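Long-range contacts in glucoamylase (Thermoanaerobacterium thermosaccharolyticum, PDB 1LF6), which hydrolyses terminal alpha-1,4-linked glucose residues one after another from the non-reducing ends of starch-like chains, releasing beta-D-glucose: residues N131-F139 with S242-F250; W599-G607 with Y620-A628. One frame throughout, in Å; residues are numbered along the deposited sequence.

Contact 1 of 2, residues N131-F139 with S242-F250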
loop_
_atom_site.group_PDB
_atom_site.type_symbol
_atom_site.label_atom_id
_atom_site.label_comp_id
_atom_site.label_asym_id
_atom_site.label_seq_id
_atom_site.Cartn_x
_atom_site.Cartn_y
_atom_site.Cartn_z
ATOM N N ASN A 131 6.187 21.471 -1.558
ATOM C CA ASN A 131 5.443 20.475 -2.324
ATOM C C ASN A 131 5.844 20.320 -3.789
ATOM O O ASN A 131 5.123 20.753 -4.693
ATOM C CB ASN A 131 3.943 20.776 -2.231
ATOM C CG ASN A 131 3.460 20.863 -0.795
ATOM O OD1 ASN A 131 3.776 20.007 0.024
ATOM N ND2 ASN A 131 2.687 21.896 -0.484
ATOM N N SER A 132 6.988 19.687 -4.026
ATOM C CA SER A 132 7.446 19.468 -5.393
ATOM C C SER A 132 8.160 18.131 -5.556
ATOM O O SER A 132 8.918 17.699 -4.683
ATOM C CB SER A 132 8.379 20.601 -5.835
ATOM O OG SER A 132 9.657 20.463 -5.246
ATOM N N LEU A 133 7.900 17.480 -6.684
ATOM C CA LEU A 133 8.518 16.200 -7.006
ATOM C C LEU A 133 9.643 16.499 -7.985
ATOM O O LEU A 133 9.459 17.257 -8.939
ATOM C CB LEU A 133 7.507 15.256 -7.661
ATOM C CG LEU A 133 8.073 13.906 -8.111
ATOM C CD1 LEU A 133 8.544 13.115 -6.896
ATOM C CD2 LEU A 133 7.001 13.131 -8.873
ATOM N N ILE A 134 10.803 15.895 -7.750
ATOM C CA ILE A 134 11.961 16.131 -8.596
ATOM C C ILE A 134 12.433 14.884 -9.322
ATOM O O ILE A 134 12.454 13.796 -8.754
ATOM C CB ILE A 134 13.134 16.667 -7.751
ATOM C CG1 ILE A 134 12.696 17.923 -7.000
ATOM C CG2 ILE A 134 14.330 16.951 -8.644
ATOM C CD1 ILE A 134 13.611 18.315 -5.860
ATOM N N MET A 135 12.809 15.050 -10.582
ATOM C CA MET A 135 13.324 13.948 -11.377
ATOM C C MET A 135 14.465 14.429 -12.251
ATOM O O MET A 135 14.253 15.170 -13.211
ATOM C CB MET A 135 12.254 13.333 -12.287
ATOM C CG MET A 135 12.847 12.304 -13.259
ATOM S SD MET A 135 11.706 11.633 -14.486
ATOM C CE MET A 135 11.315 13.128 -15.423
ATOM N N LYS A 136 15.679 14.020 -11.911
ATOM C CA LYS A 136 16.825 14.381 -12.725
ATOM C C LYS A 136 16.926 13.244 -13.725
ATOM O O LYS A 136 16.787 12.076 -13.362
ATOM C CB LYS A 136 18.101 14.459 -11.885
ATOM C CG LYS A 136 19.329 14.897 -12.679
ATOM C CD LYS A 136 20.465 15.295 -11.752
ATOM C CE LYS A 136 21.600 15.964 -12.506
ATOM N NZ LYS A 136 22.687 16.419 -11.587
ATOM N N ALA A 137 17.145 13.581 -14.987
ATOM C CA ALA A 137 17.247 12.560 -16.014
ATOM C C ALA A 137 18.345 12.901 -17.003
ATOM O O ALA A 137 18.681 14.068 -17.198
ATOM C CB ALA A 137 15.915 12.419 -16.741
ATOM N N LYS A 138 18.904 11.864 -17.614
ATOM C CA LYS A 138 19.948 12.018 -18.610
ATOM C C LYS A 138 19.696 10.987 -19.699
ATOM O O LYS A 138 19.370 9.832 -19.412
ATOM C CB LYS A 138 21.334 11.798 -17.997
ATOM C CG LYS A 138 21.612 10.372 -17.546
ATOM C CD LYS A 138 23.078 10.184 -17.154
ATOM C CE LYS A 138 23.339 8.760 -16.671
ATOM N NZ LYS A 138 24.760 8.528 -16.275
ATOM N N PHE A 139 19.831 11.413 -20.949
ATOM C CA PHE A 139 19.615 10.530 -22.081
ATOM C C PHE A 139 20.944 10.125 -22.692
ATOM O O PHE A 139 21.841 10.953 -22.843
ATOM C CB PHE A 139 18.745 11.234 -23.127
ATOM C CG PHE A 139 18.500 10.420 -24.363
ATOM C CD1 PHE A 139 19.372 10.491 -25.446
ATOM C CD2 PHE A 139 17.405 9.567 -24.440
ATOM C CE1 PHE A 139 19.158 9.725 -26.588
ATOM C CE2 PHE A 139 17.180 8.795 -25.575
ATOM C CZ PHE A 139 18.060 8.874 -26.653
ATOM N N SER A 242 21.964 16.833 -22.487
ATOM C CA SER A 242 21.411 15.483 -22.436
ATOM C C SER A 242 20.973 15.132 -21.012
ATOM O O SER A 242 20.311 14.122 -20.791
ATOM C CB SER A 242 22.447 14.469 -22.926
ATOM O OG SER A 242 23.606 14.491 -22.113
ATOM N N GLU A 243 21.352 15.974 -20.055
ATOM C CA GLU A 243 21.000 15.771 -18.653
ATOM C C GLU A 243 20.256 17.006 -18.157
ATOM O O GLU A 243 20.726 18.132 -18.326
ATOM C CB GLU A 243 22.260 15.541 -17.819
ATOM C CG GLU A 243 21.987 15.182 -16.364
ATOM C CD GLU A 243 23.201 14.581 -15.677
ATOM O OE1 GLU A 243 23.104 14.261 -14.476
ATOM O OE2 GLU A 243 24.251 14.426 -16.337
ATOM N N PHE A 244 19.101 16.792 -17.534
ATOM C CA PHE A 244 18.270 17.897 -17.069
ATOM C C PHE A 244 17.446 17.554 -15.830
ATOM O O PHE A 244 17.417 16.408 -15.388
ATOM C CB PHE A 244 17.326 18.306 -18.194
ATOM C CG PHE A 244 16.618 17.139 -18.825
ATOM C CD1 PHE A 244 17.282 16.316 -19.728
ATOM C CD2 PHE A 244 15.308 16.827 -18.470
ATOM C CE1 PHE A 244 16.655 15.195 -20.270
ATOM C CE2 PHE A 244 14.672 15.706 -19.008
ATOM C CZ PHE A 244 15.345 14.889 -19.907
ATOM N N GLU A 245 16.762 18.557 -15.290
ATOM C CA GLU A 245 15.942 18.376 -14.101
ATOM C C GLU A 245 14.478 18.730 -14.358
ATOM O O GLU A 245 14.166 19.844 -14.787
ATOM C CB GLU A 245 16.470 19.253 -12.965
ATOM C CG GLU A 245 17.940 19.050 -12.653
ATOM C CD GLU A 245 18.444 19.980 -11.560
ATOM O OE1 GLU A 245 19.650 19.920 -11.242
ATOM O OE2 GLU A 245 17.636 20.769 -11.022
ATOM N N ILE A 246 13.584 17.780 -14.095
ATOM C CA ILE A 246 12.154 18.008 -14.274
ATOM C C ILE A 246 11.535 18.194 -12.893
ATOM O O ILE A 246 11.768 17.390 -11.984
ATOM C CB ILE A 246 11.477 16.816 -15.000
ATOM C CG1 ILE A 246 12.027 16.697 -16.424
ATOM C CG2 ILE A 246 9.960 17.012 -15.043
ATOM C CD1 ILE A 246 11.810 17.941 -17.279
ATOM N N VAL A 247 10.760 19.260 -12.728
ATOM C CA VAL A 247 10.127 19.538 -11.448
ATOM C C VAL A 247 8.614 19.683 -11.564
ATOM O O VAL A 247 8.112 20.402 -12.428
ATOM C CB VAL A 247 10.699 20.830 -10.805
ATOM C CG1 VAL A 247 10.010 21.105 -9.474
ATOM C CG2 VAL A 247 12.201 20.689 -10.605
ATOM N N LEU A 248 7.895 18.987 -10.686
ATOM C CA LEU A 248 6.440 19.046 -10.651
ATOM C C LEU A 248 6.029 19.562 -9.281
ATOM O O LEU A 248 6.281 18.917 -8.258
ATOM C CB LEU A 248 5.832 17.663 -10.884
ATOM C CG LEU A 248 4.307 17.573 -10.759
ATOM C CD1 LEU A 248 3.639 18.375 -11.866
ATOM C CD2 LEU A 248 3.882 16.108 -10.828
ATOM N N SER A 249 5.405 20.735 -9.262
ATOM C CA SER A 249 4.977 21.338 -8.013
ATOM C C SER A 249 3.459 21.394 -7.899
ATOM O O SER A 249 2.743 21.303 -8.900
ATOM C CB SER A 249 5.581 22.740 -7.885
ATOM O OG SER A 249 6.998 22.668 -7.920
ATOM N N PHE A 250 2.983 21.548 -6.668
ATOM C CA PHE A 250 1.556 21.599 -6.383
ATOM C C PHE A 250 1.198 22.841 -5.580
ATOM O O PHE A 250 2.036 23.395 -4.864
ATOM C CB PHE A 250 1.144 20.353 -5.594
ATOM C CG PHE A 250 1.401 19.062 -6.321
ATOM C CD1 PHE A 250 0.371 18.410 -6.991
ATOM C CD2 PHE A 250 2.675 18.508 -6.351
ATOM C CE1 PHE A 250 0.607 17.224 -7.681
ATOM C CE2 PHE A 250 2.923 17.324 -7.039
ATOM C CZ PHE A 250 1.885 16.680 -7.706
HETATM O O HOH W 1 2.059 24.290 -2.407
#
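K136 and E243 meet diagonally on one face of an antiparallel strand pair, two residues out of register (K136 faces E245, E243 faces K138). Both chains run extended, each with CG anti to the backbone N (chi1 -177° in K136), carrying the charged ends off the sheet and across one another. The salt bridge is long, NZ of K136 lying 3.6 Å from OE1 of E243, and the lysine also makes a cation-pi contact with Y269. Towards N131 the same face turns small or aliphatic: I134, V247, S132 and S249 lie under helix 254-266, where S132 OG bonds to T264.

The other face is apolar. M135 and I246 run side by side, and the methionine bends at its last torsion (chi3 64°) to lay CE 3.7 Å from I246 CB. F244 has CG between its backbone N and carbonyl carbon, swinging the ring back across the pair, with A137 O over one ring face and A137 CB 4.1 Å from CZ. The small alanine leaves room for that ring. Paired backbone bonds such as L248 N to L133 O (2.9 Å) repeat along the strands, and a water accepts from N131 ND2 and donates to F250 O, while N131 OD1 accepts from K49 N.

The chemistry implies a central strand pair of the N-terminal beta-sandwich domain, apolar on one face and graded from helix-covered to charged on the other.

Contact 2 of 2, residues W599-G607 with Y620-A628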
loop_
_atom_site.group_PDB
_atom_site.type_symbol
_atom_site.label_atom_id
_atom_site.label_comp_id
_atom_site.label_asym_id
_atom_site.label_seq_id
_atom_site.Cartn_x
_atom_site.Cartn_y
_atom_site.Cartn_z
ATOM N N TRP A 599 -0.389 -15.393 -0.858
ATOM C CA TRP A 599 -0.112 -14.190 -0.088
ATOM C C TRP A 599 1.167 -14.280 0.731
ATOM O O TRP A 599 1.242 -15.034 1.702
ATOM C CB TRP A 599 -1.279 -13.885 0.859
ATOM C CG TRP A 599 -2.531 -13.407 0.170
ATOM C CD1 TRP A 599 -3.159 -13.988 -0.896
ATOM C CD2 TRP A 599 -3.322 -12.272 0.532
ATOM N NE1 TRP A 599 -4.294 -13.286 -1.218
ATOM C CE2 TRP A 599 -4.419 -12.226 -0.358
ATOM C CE3 TRP A 599 -3.212 -11.287 1.523
ATOM C CZ2 TRP A 599 -5.403 -11.231 -0.288
ATOM C CZ3 TRP A 599 -4.191 -10.297 1.594
ATOM C CH2 TRP A 599 -5.275 -10.279 0.690
ATOM N N PRO A 600 2.202 -13.521 0.347
ATOM C CA PRO A 600 3.419 -13.615 1.158
ATOM C C PRO A 600 3.092 -13.278 2.618
ATOM O O PRO A 600 3.792 -13.698 3.538
ATOM C CB PRO A 600 4.374 -12.609 0.494
ATOM C CG PRO A 600 3.514 -11.832 -0.482
ATOM C CD PRO A 600 2.452 -12.796 -0.908
ATOM N N LEU A 601 2.015 -12.522 2.821
ATOM C CA LEU A 601 1.577 -12.169 4.173
ATOM C C LEU A 601 1.374 -13.455 4.974
ATOM O O LEU A 601 1.779 -13.543 6.127
ATOM C CB LEU A 601 0.253 -11.395 4.124
ATOM C CG LEU A 601 -0.530 -11.228 5.436
ATOM C CD1 LEU A 601 0.289 -10.442 6.451
ATOM C CD2 LEU A 601 -1.847 -10.515 5.152
ATOM N N LEU A 602 0.745 -14.449 4.351
ATOM C CA LEU A 602 0.485 -15.713 5.020
ATOM C C LEU A 602 1.749 -16.545 5.216
ATOM O O LEU A 602 1.786 -17.438 6.062
ATOM C CB LEU A 602 -0.582 -16.499 4.256
ATOM C CG LEU A 602 -1.902 -15.718 4.220
ATOM C CD1 LEU A 602 -2.968 -16.514 3.477
ATOM C CD2 LEU A 602 -2.340 -15.409 5.657
ATOM N N THR A 603 2.783 -16.259 4.431
ATOM C CA THR A 603 4.057 -16.958 4.582
ATOM C C THR A 603 4.650 -16.429 5.885
ATOM O O THR A 603 5.200 -17.180 6.686
ATOM C CB THR A 603 5.021 -16.635 3.422
ATOM O OG1 THR A 603 4.521 -17.215 2.212
ATOM C CG2 THR A 603 6.416 -17.197 3.718
ATOM N N GLY A 604 4.528 -15.119 6.078
ATOM C CA GLY A 604 5.030 -14.490 7.283
ATOM C C GLY A 604 4.272 -14.966 8.508
ATOM O O GLY A 604 4.875 -15.253 9.544
ATOM N N GLU A 605 2.947 -15.056 8.402
ATOM C CA GLU A 605 2.149 -15.510 9.537
ATOM C C GLU A 605 2.486 -16.949 9.922
ATOM O O GLU A 605 2.489 -17.279 11.107
ATOM C CB GLU A 605 0.647 -15.366 9.252
ATOM C CG GLU A 605 0.153 -13.918 9.311
ATOM C CD GLU A 605 -1.358 -13.800 9.430
ATOM O OE1 GLU A 605 -1.867 -12.663 9.410
ATOM O OE2 GLU A 605 -2.042 -14.839 9.552
ATOM N N ARG A 606 2.772 -17.800 8.935
ATOM C CA ARG A 606 3.135 -19.184 9.232
ATOM C C ARG A 606 4.481 -19.200 9.949
ATOM O O ARG A 606 4.705 -19.994 10.865
ATOM C CB ARG A 606 3.242 -20.030 7.957
ATOM C CG ARG A 606 3.921 -21.378 8.190
ATOM C CD ARG A 606 3.126 -22.287 9.151
ATOM N NE ARG A 606 2.049 -22.960 8.444
ATOM C CZ ARG A 606 2.003 -24.266 8.205
ATOM N NH1 ARG A 606 0.977 -24.772 7.543
ATOM N NH2 ARG A 606 2.956 -25.072 8.646
ATOM N N GLY A 607 5.382 -18.327 9.508
ATOM C CA GLY A 607 6.693 -18.245 10.124
ATOM C C GLY A 607 6.550 -17.866 11.583
ATOM O O GLY A 607 7.250 -18.394 12.445
ATOM N N TYR A 620 11.176 -18.904 6.395
ATOM C CA TYR A 620 10.012 -18.061 6.142
ATOM C C TYR A 620 10.484 -16.627 5.979
ATOM O O TYR A 620 9.908 -15.862 5.209
ATOM C CB TYR A 620 9.005 -18.182 7.290
ATOM C CG TYR A 620 8.440 -19.573 7.387
ATOM C CD1 TYR A 620 7.368 -19.970 6.585
ATOM C CD2 TYR A 620 9.045 -20.530 8.199
ATOM C CE1 TYR A 620 6.921 -21.289 6.584
ATOM C CE2 TYR A 620 8.605 -21.854 8.204
ATOM C CZ TYR A 620 7.546 -22.227 7.391
ATOM O OH TYR A 620 7.128 -23.542 7.376
ATOM N N VAL A 621 11.533 -16.254 6.707
ATOM C CA VAL A 621 12.080 -14.912 6.562
ATOM C C VAL A 621 12.661 -14.833 5.144
ATOM O O VAL A 621 12.377 -13.897 4.391
ATOM C CB VAL A 621 13.201 -14.632 7.604
ATOM C CG1 VAL A 621 13.941 -13.351 7.251
ATOM C CG2 VAL A 621 12.598 -14.513 8.999
ATOM N N LYS A 622 13.458 -15.834 4.780
ATOM C CA LYS A 622 14.076 -15.881 3.455
ATOM C C LYS A 622 13.049 -15.905 2.327
ATOM O O LYS A 622 13.258 -15.292 1.284
ATOM C CB LYS A 622 15.003 -17.099 3.339
ATOM C CG LYS A 622 16.227 -17.021 4.247
ATOM C CD LYS A 622 17.107 -15.834 3.881
ATOM C CE LYS A 622 18.104 -15.508 4.982
ATOM N NZ LYS A 622 18.903 -16.702 5.356
ATOM N N ALA A 623 11.945 -16.615 2.531
ATOM C CA ALA A 623 10.904 -16.682 1.512
ATOM C C ALA A 623 10.291 -15.300 1.276
ATOM O O ALA A 623 10.093 -14.883 0.133
ATOM C CB ALA A 623 9.828 -17.667 1.927
ATOM N N MET A 624 9.976 -14.593 2.355
ATOM C CA MET A 624 9.401 -13.265 2.214
ATOM C C MET A 624 10.369 -12.333 1.489
ATOM O O MET A 624 9.950 -11.494 0.682
ATOM C CB MET A 624 9.031 -12.679 3.584
ATOM C CG MET A 624 7.782 -13.302 4.207
ATOM S SD MET A 624 7.072 -12.287 5.514
ATOM C CE MET A 624 6.155 -11.095 4.578
ATOM N N GLU A 625 11.662 -12.490 1.762
ATOM C CA GLU A 625 12.677 -11.651 1.127
ATOM C C GLU A 625 12.711 -11.874 -0.378
ATOM O O GLU A 625 12.819 -10.924 -1.149
ATOM C CB GLU A 625 14.058 -11.925 1.742
ATOM C CG GLU A 625 14.166 -11.409 3.169
ATOM C CD GLU A 625 15.427 -11.852 3.886
ATOM O OE1 GLU A 625 15.569 -11.503 5.077
ATOM O OE2 GLU A 625 16.267 -12.544 3.270
ATOM N N LYS A 626 12.595 -13.130 -0.795
ATOM C CA LYS A 626 12.612 -13.462 -2.211
ATOM C C LYS A 626 11.304 -13.053 -2.890
ATOM O O LYS A 626 11.283 -12.786 -4.089
ATOM C CB LYS A 626 12.865 -14.963 -2.394
ATOM C CG LYS A 626 14.164 -15.450 -1.741
ATOM C CD LYS A 626 14.326 -16.954 -1.860
ATOM C CE LYS A 626 15.445 -17.476 -0.962
ATOM N NZ LYS A 626 16.736 -16.798 -1.245
ATOM N N PHE A 627 10.217 -12.992 -2.123
ATOM C CA PHE A 627 8.928 -12.598 -2.683
ATOM C C PHE A 627 8.922 -11.109 -3.012
ATOM O O PHE A 627 8.182 -10.659 -3.888
ATOM C CB PHE A 627 7.794 -12.921 -1.702
ATOM C CG PHE A 627 7.368 -14.364 -1.716
ATOM C CD1 PHE A 627 7.032 -15.015 -0.532
ATOM C CD2 PHE A 627 7.303 -15.078 -2.917
ATOM C CE1 PHE A 627 6.638 -16.359 -0.541
ATOM C CE2 PHE A 627 6.911 -16.420 -2.933
ATOM C CZ PHE A 627 6.579 -17.063 -1.743
ATOM N N ALA A 628 9.749 -10.343 -2.308
ATOM C CA ALA A 628 9.830 -8.912 -2.540
ATOM C C ALA A 628 10.439 -8.696 -3.921
ATOM O O ALA A 628 11.218 -9.529 -4.398
ATOM C CB ALA A 628 10.698 -8.244 -1.461
#
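Y620 lays its ring against helix 600-612 at R606 and G607, one face over G607 N and R606 C. Its CG comes within 3.5 Å of CA of G607, a glycine with no side chain to block the ring. R606 CG lies 3.4 Å from Y620 CE1; the arginine chain then bends, and its guanidinium pairs with D560.

One turn on, A623 offers only a methyl, 3.9 Å from T603 CG2. That threonine is a knob in the hole formed by Y620, A623, M624 and F627, its CG2 anti to the backbone N, while OG1 bonds to P571 O and S572 OG. M624 starts off to the side, but its extended chi2 (-162°) carries SD to 3.5 Å from G604 CA, and the bend at chi3 (81°) sets CE 3.7 Å from P600 O. F627, a flat ring at the C-terminal end of its helix, packs CD1 3.7 Å from CB of P600, in the first turn of helix 600-612.

The two antiparallel helix segments, axes 9.0 Å apart, are thus joined by van der Waals packing, largely of apolar groups, with no hydrogen bond between them, glycines admitting bulky partners and the threonine hydroxyl satisfied by strand 570-573.

How the contacts relate
Contact 1 comes first along the chain and is complete before contact 2 begins. The two share no strand or helix: 131-139 with 242-250 joins neighbouring strands of the large antiparallel sheet in the N-terminal domain, whereas 599-607 with 620-628 pairs consecutive helices of the family 15 catalytic domain, an (alpha/alpha) barrel. Their centres are 36 Å apart and their nearest atoms about 22 Å, so they do not touch. Contact 1 ties strands 103 residues apart in sequence and lies away from the annotated sites; contact 2 is local, and the P600 side chain lies about 12 Å from that of W325, a probable substrate-binding residue. Each is a buried contact within a different domain.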